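Local atomic coordinates of mannan endo-1,4-beta-mannosidase (Mytilus edulis, PDB entry 2C0H), a protein that hydrolyses internal beta-1,4-mannosidic linkages in the backbone of mannans, galactomannans and glucomannans. Residues Ala2-Val7 / Leu12-His17; His18-Gly23 / Trp311-Gly316. The protein carries 3 engineered substitutions. One frame throughout, in Å; residues are numbered along the deposited sequence.

Contact 1: Ala2-Val7 / Leu12-His17; sequences AVRLSV and LNYNGH. Engineered in segment 2-7: Ala2 (natural residue Gln), Val3 (natural residue Ala).
Arg4 and Tyr14 run alongside each other in the same direction, the arginine CB, CG and CD gathering at the hydroxyl end of the phenol. Arg4 CB sits 3.7 Å from Tyr14 CE1, and Arg4 CD comes within 3.3 Å of Tyr14 OH. The arginine chain then bends at its third torsion, which turns the guanidinium away, its plane 40° from that of the ring. Tyr14 has CG anti to its backbone N (chi1 -163°); this lays the ring against the opposite backbone, with Arg4 C 3.7 Å above one face, toward the rim. The hydroxyl hydrogen-bonds to the carbonyl O of the C-terminal Leu353, and the ring also meets Phe351.

Leu5 and Val7 share a sheet face with Tyr14 and Leu12. Leu5 turns CD1 toward Asn13 O, 3.4 Å away, while Val7 CG2 meets Leu12 CD2 at 3.8 Å, these two side chains crossing at a slant. Ser6 and Asn13 occupy the other face. There Ser6 OG binds two waters: one also bonds to Arg4 O and Gly16 N, the other donates to Asn13 OD1, so solvent ties the polar face together without a direct side-chain bond.

Ser6 and Asn13 form an antiparallel hydrogen-bonded pair, Ser6 N giving to Asn13 O at 2.9 Å and Asn13 N to Ser6 O at 2.8 Å, the latter nearly straight at 176°. Asn15 N adds a bond to Arg4 O at 3.1 Å. Beyond Tyr14 a type I' turn, with Asn15 and Gly16 at positive phi, sends the chain on into strand 17-25. Strands 5-8 and 11-14 make a beta hairpin packed at the N-terminal end of the TIM-barrel strands, Leu5 and Val7 resting on Met220 just before strand 221-225.

Contact 2: His18-Gly23 / Trp311-Gly316; sequences HIFLSG and WAYTKG
Phe20 reaches across from the break in strand 17-25 to Tyr313 and Ala312 on helix 305-314, and most of its ring meets the helix. Phe20 CB lies at the edge of the Tyr313 ring, in its plane, 3.9 Å from Tyr313 CE1. Phe20 CG makes the closest ring contact, with Tyr313 CD1 3.6 Å away over the face of the phenyl ring and offset toward its rim. Phe20 CD1 and CD2 flank that same tyrosine carbon. Further out, Phe20 CE1 leaves the tyrosine ring for the helix backbone, meeting Tyr313 CA at 3.6 Å and lying near the carbonyl O of Ala312. At the tip, Phe20 CZ ends 3.9 Å from Ala312 CB. It touches the backbone N of Tyr313 as well.

The two rings therefore make a T-shaped stack, the edge of Tyr313 pointing at the face of Phe20. Their planes stand at 87° and their centroids are 5.2 Å apart. With CG anti to the backbone N (chi1 -179°), the Phe20 ring is carried toward the helix. Tyr313 OH is held beyond the contact by hydrogen bonds with Gly347 O and His346 N, and the ring of His346 meets the tyrosine edge-to-face; these bonds would limit how far the phenol can shift.

All three touching residues are buried. Phe20 also packs on Leu340 and on Ala320 of strand 319-322, which Ala312 touches too. Phe20 and Ala312 thus meet in the layer between the barrel wall, where strand 17-25 runs parallel to strand 319-322, and helix 305-314 outside it, close to where that helix ends.

Contacts 1 and 2 follow one another along the chain, their centres about 15 Å apart, and strands 11-14 and 17-25 join them as neighbours in one sheet. The seam includes a probable hydrogen bond from Ile19 N to Leu12 O at 3.0 Å and packing of Leu12 CD1 against Leu21 CD1 at 3.6 Å. Contact 1 belongs to the added hairpin and lies away from the catalytic residues. Contact 2 ties the barrel wall to an outer helix; the side chain of Ala312 is about 12 Å from that of Glu294, the nucleophile by analogy with related enzymes.

Contact 1: Ala2-Val7 / Leu12-His17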
loop_
_atom_site.group_PDB
_atom_site.type_symbol
_atom_site.label_atom_id
_atom_site.label_comp_id
_atom_site.label_asym_id
_atom_site.label_seq_id
_atom_site.Cartn_x
_atom_site.Cartn_y
_atom_site.Cartn_z
ATOM N N ALA A 2 6.411 -14.502 19.021
ATOM C CA ALA A 2 4.951 -14.446 18.991
ATOM C C ALA A 2 4.487 -13.836 17.678
ATOM O O ALA A 2 5.089 -12.863 17.196
ATOM C CB ALA A 2 4.414 -13.623 20.151
ATOM N N VAL A 3 3.424 -14.412 17.112
ATOM C CA VAL A 3 2.807 -13.915 15.877
ATOM C C VAL A 3 2.003 -12.676 16.235
ATOM O O VAL A 3 1.202 -12.702 17.172
ATOM C CB VAL A 3 1.891 -14.979 15.202
ATOM C CG1 VAL A 3 1.065 -14.374 14.077
ATOM C CG2 VAL A 3 2.728 -16.125 14.651
ATOM N N ARG A 4 2.227 -11.601 15.484
ATOM C CA ARG A 4 1.572 -10.315 15.731
ATOM C C ARG A 4 0.434 -10.119 14.701
ATOM O O ARG A 4 -0.640 -10.682 14.900
ATOM C CB ARG A 4 2.629 -9.199 15.761
ATOM C CG ARG A 4 3.539 -9.305 16.989
ATOM C CD ARG A 4 4.498 -8.141 17.161
ATOM N NE ARG A 4 5.774 -8.381 16.493
ATOM C CZ ARG A 4 6.082 -8.034 15.248
ATOM N NH1 ARG A 4 5.212 -7.417 14.467
ATOM N NH2 ARG A 4 7.287 -8.315 14.765
ATOM N N LEU A 5 0.658 -9.390 13.601
ATOM C CA LEU A 5 -0.358 -9.206 12.570
ATOM C C LEU A 5 -0.405 -10.429 11.628
ATOM O O LEU A 5 0.646 -10.902 11.157
ATOM C CB LEU A 5 -0.071 -7.922 11.789
ATOM C CG LEU A 5 -1.160 -7.354 10.881
ATOM C CD1 LEU A 5 -2.440 -7.056 11.636
ATOM C CD2 LEU A 5 -0.650 -6.094 10.238
ATOM N N SER A 6 -1.604 -10.954 11.374
ATOM C CA SER A 6 -1.798 -12.106 10.464
ATOM C C SER A 6 -3.126 -12.041 9.696
ATOM O O SER A 6 -3.982 -11.224 10.012
ATOM C CB SER A 6 -1.715 -13.431 11.233
ATOM O OG SER A 6 -2.751 -13.553 12.194
ATOM N N VAL A 7 -3.280 -12.911 8.693
ATOM C CA VAL A 7 -4.512 -13.013 7.896
ATOM C C VAL A 7 -5.196 -14.364 8.124
ATOM O O VAL A 7 -4.525 -15.405 8.106
ATOM C CB VAL A 7 -4.232 -12.899 6.369
ATOM C CG1 VAL A 7 -5.518 -13.064 5.537
ATOM C CG2 VAL A 7 -3.556 -11.608 6.046
ATOM N N LEU A 12 -8.314 -9.732 9.021
ATOM C CA LEU A 12 -7.010 -9.473 9.647
ATOM C C LEU A 12 -7.089 -9.723 11.161
ATOM O O LEU A 12 -8.086 -9.385 11.807
ATOM C CB LEU A 12 -6.546 -8.027 9.404
ATOM C CG LEU A 12 -6.135 -7.652 7.981
ATOM C CD1 LEU A 12 -5.889 -6.156 7.864
ATOM C CD2 LEU A 12 -4.898 -8.393 7.540
ATOM N N ASN A 13 -6.049 -10.332 11.725
ATOM C CA ASN A 13 -5.973 -10.601 13.155
ATOM C C ASN A 13 -4.679 -10.024 13.769
ATOM O O ASN A 13 -3.671 -9.877 13.062
ATOM C CB ASN A 13 -6.018 -12.125 13.419
ATOM C CG ASN A 13 -7.265 -12.799 12.866
ATOM O OD1 ASN A 13 -7.180 -13.832 12.198
ATOM N ND2 ASN A 13 -8.430 -12.218 13.118
ATOM N N TYR A 14 -4.718 -9.700 15.061
ATOM C CA TYR A 14 -3.529 -9.340 15.856
ATOM C C TYR A 14 -3.489 -10.157 17.159
ATOM O O TYR A 14 -4.442 -10.157 17.917
ATOM C CB TYR A 14 -3.430 -7.823 16.148
ATOM C CG TYR A 14 -2.040 -7.386 16.598
ATOM C CD1 TYR A 14 -1.120 -6.881 15.684
ATOM C CD2 TYR A 14 -1.641 -7.502 17.929
ATOM C CE1 TYR A 14 0.154 -6.497 16.072
ATOM C CE2 TYR A 14 -0.346 -7.123 18.328
ATOM C CZ TYR A 14 0.535 -6.619 17.383
ATOM O OH TYR A 14 1.817 -6.240 17.743
ATOM N N ASN A 15 -2.387 -10.877 17.400
ATOM C CA ASN A 15 -2.306 -11.831 18.517
ATOM C C ASN A 15 -3.540 -12.760 18.559
ATOM O O ASN A 15 -4.034 -13.116 19.637
ATOM C CB ASN A 15 -2.103 -11.106 19.856
ATOM C CG ASN A 15 -1.621 -12.048 20.973
ATOM O OD1 ASN A 15 -0.830 -12.968 20.730
ATOM N ND2 ASN A 15 -2.089 -11.813 22.197
ATOM N N GLY A 16 -4.029 -13.122 17.373
ATOM C CA GLY A 16 -5.144 -14.055 17.218
ATOM C C GLY A 16 -6.538 -13.488 17.409
ATOM O O GLY A 16 -7.516 -14.226 17.426
ATOM N N HIS A 17 -6.645 -12.166 17.527
ATOM C CA HIS A 17 -7.950 -11.520 17.671
ATOM C C HIS A 17 -8.267 -10.683 16.443
ATOM O O HIS A 17 -7.370 -10.053 15.922
ATOM C CB HIS A 17 -7.939 -10.634 18.905
ATOM C CG HIS A 17 -7.636 -11.379 20.165
ATOM N ND1 HIS A 17 -8.528 -12.263 20.728
ATOM C CD2 HIS A 17 -6.538 -11.398 20.954
ATOM C CE1 HIS A 17 -7.994 -12.790 21.815
ATOM N NE2 HIS A 17 -6.789 -12.277 21.978
HETATM O O HOH W 1 -2.470 -12.860 14.794
HETATM O O HOH W 2 -4.725 -15.348 11.814
#

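Contact 2: His18-Gly23 / Trp311-Gly316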
loop_
_atom_site.group_PDB
_atom_site.type_symbol
_atom_site.label_atom_id
_atom_site.label_comp_id
_atom_site.label_asym_id
_atom_site.label_seq_id
_atom_site.Cartn_x
_atom_site.Cartn_y
_atom_site.Cartn_z
ATOM N N HIS A 18 -9.534 -10.675 16.009
ATOM C CA HIS A 18 -9.996 -9.899 14.835
ATOM C C HIS A 18 -9.762 -8.401 15.070
ATOM O O HIS A 18 -10.146 -7.867 16.114
ATOM C CB HIS A 18 -11.484 -10.206 14.571
ATOM C CG HIS A 18 -12.050 -9.590 13.332
ATOM N ND1 HIS A 18 -13.406 -9.396 13.159
ATOM C CD2 HIS A 18 -11.461 -9.153 12.195
ATOM C CE1 HIS A 18 -13.622 -8.855 11.975
ATOM N NE2 HIS A 18 -12.460 -8.698 11.367
ATOM N N ILE A 19 -9.083 -7.755 14.123
ATOM C CA ILE A 19 -8.812 -6.296 14.174
ATOM C C ILE A 19 -9.227 -5.607 12.867
ATOM O O ILE A 19 -9.482 -6.242 11.850
ATOM C CB ILE A 19 -7.330 -5.978 14.529
ATOM C CG1 ILE A 19 -6.367 -6.456 13.421
ATOM C CG2 ILE A 19 -6.983 -6.547 15.920
ATOM C CD1 ILE A 19 -6.148 -5.419 12.323
ATOM N N PHE A 20 -9.288 -4.281 12.923
ATOM C CA PHE A 20 -9.538 -3.443 11.769
ATOM C C PHE A 20 -8.482 -2.353 11.770
ATOM O O PHE A 20 -8.250 -1.745 12.830
ATOM C CB PHE A 20 -10.921 -2.794 11.920
ATOM C CG PHE A 20 -11.322 -1.908 10.769
ATOM C CD1 PHE A 20 -11.956 -2.416 9.629
ATOM C CD2 PHE A 20 -11.103 -0.539 10.851
ATOM C CE1 PHE A 20 -12.353 -1.579 8.578
ATOM C CE2 PHE A 20 -11.490 0.306 9.795
ATOM C CZ PHE A 20 -12.105 -0.208 8.668
ATOM N N LEU A 21 -7.844 -2.116 10.616
ATOM C CA LEU A 21 -6.836 -1.061 10.474
ATOM C C LEU A 21 -7.482 0.283 10.167
ATOM O O LEU A 21 -8.098 0.444 9.153
ATOM C CB LEU A 21 -5.837 -1.417 9.378
ATOM C CG LEU A 21 -5.011 -2.678 9.642
ATOM C CD1 LEU A 21 -4.172 -3.038 8.419
ATOM C CD2 LEU A 21 -4.141 -2.513 10.862
ATOM N N SER A 22 -7.316 1.243 11.064
ATOM C CA SER A 22 -7.927 2.563 10.907
ATOM C C SER A 22 -6.838 3.618 10.992
ATOM O O SER A 22 -6.096 3.658 11.966
ATOM C CB SER A 22 -8.882 2.779 12.062
ATOM O OG SER A 22 -9.459 4.078 11.999
ATOM N N GLY A 23 -6.753 4.508 10.022
ATOM C CA GLY A 23 -5.723 5.532 10.098
ATOM C C GLY A 23 -5.629 6.386 8.874
ATOM O O GLY A 23 -6.637 6.699 8.258
ATOM N N TRP A 311 -18.868 2.640 6.772
ATOM C CA TRP A 311 -19.114 1.727 5.644
ATOM C C TRP A 311 -17.994 0.690 5.589
ATOM O O TRP A 311 -18.261 -0.518 5.545
ATOM C CB TRP A 311 -19.227 2.476 4.312
ATOM C CG TRP A 311 -19.635 1.582 3.168
ATOM C CD1 TRP A 311 -18.806 0.877 2.343
ATOM C CD2 TRP A 311 -20.970 1.289 2.736
ATOM N NE1 TRP A 311 -19.538 0.176 1.427
ATOM C CE2 TRP A 311 -20.872 0.401 1.643
ATOM C CE3 TRP A 311 -22.237 1.678 3.176
ATOM C CZ2 TRP A 311 -21.995 -0.096 0.979
ATOM C CZ3 TRP A 311 -23.346 1.198 2.515
ATOM C CH2 TRP A 311 -23.225 0.316 1.430
ATOM N N ALA A 312 -16.752 1.155 5.632
ATOM C CA ALA A 312 -15.603 0.230 5.573
ATOM C C ALA A 312 -15.665 -0.762 6.717
ATOM O O ALA A 312 -15.470 -1.963 6.524
ATOM C CB ALA A 312 -14.286 0.983 5.601
ATOM N N TYR A 313 -15.963 -0.279 7.919
ATOM C CA TYR A 313 -15.913 -1.118 9.130
ATOM C C TYR A 313 -17.017 -2.166 9.141
ATOM O O TYR A 313 -16.779 -3.313 9.546
ATOM C CB TYR A 313 -16.012 -0.208 10.385
ATOM C CG TYR A 313 -15.838 -0.926 11.728
ATOM C CD1 TYR A 313 -14.620 -1.473 12.113
ATOM C CD2 TYR A 313 -16.891 -1.032 12.634
ATOM C CE1 TYR A 313 -14.456 -2.125 13.313
ATOM C CE2 TYR A 313 -16.740 -1.702 13.844
ATOM C CZ TYR A 313 -15.520 -2.258 14.191
ATOM O OH TYR A 313 -15.357 -2.927 15.411
ATOM N N THR A 314 -18.218 -1.794 8.693
ATOM C CA THR A 314 -19.385 -2.673 8.798
ATOM C C THR A 314 -19.728 -3.501 7.576
ATOM O O THR A 314 -20.533 -4.433 7.692
ATOM C CB THR A 314 -20.656 -1.895 9.194
ATOM O OG1 THR A 314 -21.015 -0.963 8.175
ATOM C CG2 THR A 314 -20.461 -1.185 10.519
ATOM N N LYS A 315 -19.164 -3.179 6.415
ATOM C CA LYS A 315 -19.520 -3.882 5.186
ATOM C C LYS A 315 -18.487 -4.884 4.685
ATOM O O LYS A 315 -18.553 -5.280 3.523
ATOM C CB LYS A 315 -19.893 -2.883 4.084
ATOM C CG LYS A 315 -21.030 -1.941 4.465
ATOM C CD LYS A 315 -22.326 -2.682 4.764
ATOM C CE LYS A 315 -23.515 -1.728 4.767
ATOM N NZ LYS A 315 -24.809 -2.430 4.936
ATOM N N GLY A 316 -17.584 -5.313 5.566
ATOM C CA GLY A 316 -16.736 -6.481 5.312
ATOM C C GLY A 316 -15.318 -6.156 4.930
ATOM O O GLY A 316 -14.541 -7.065 4.608
#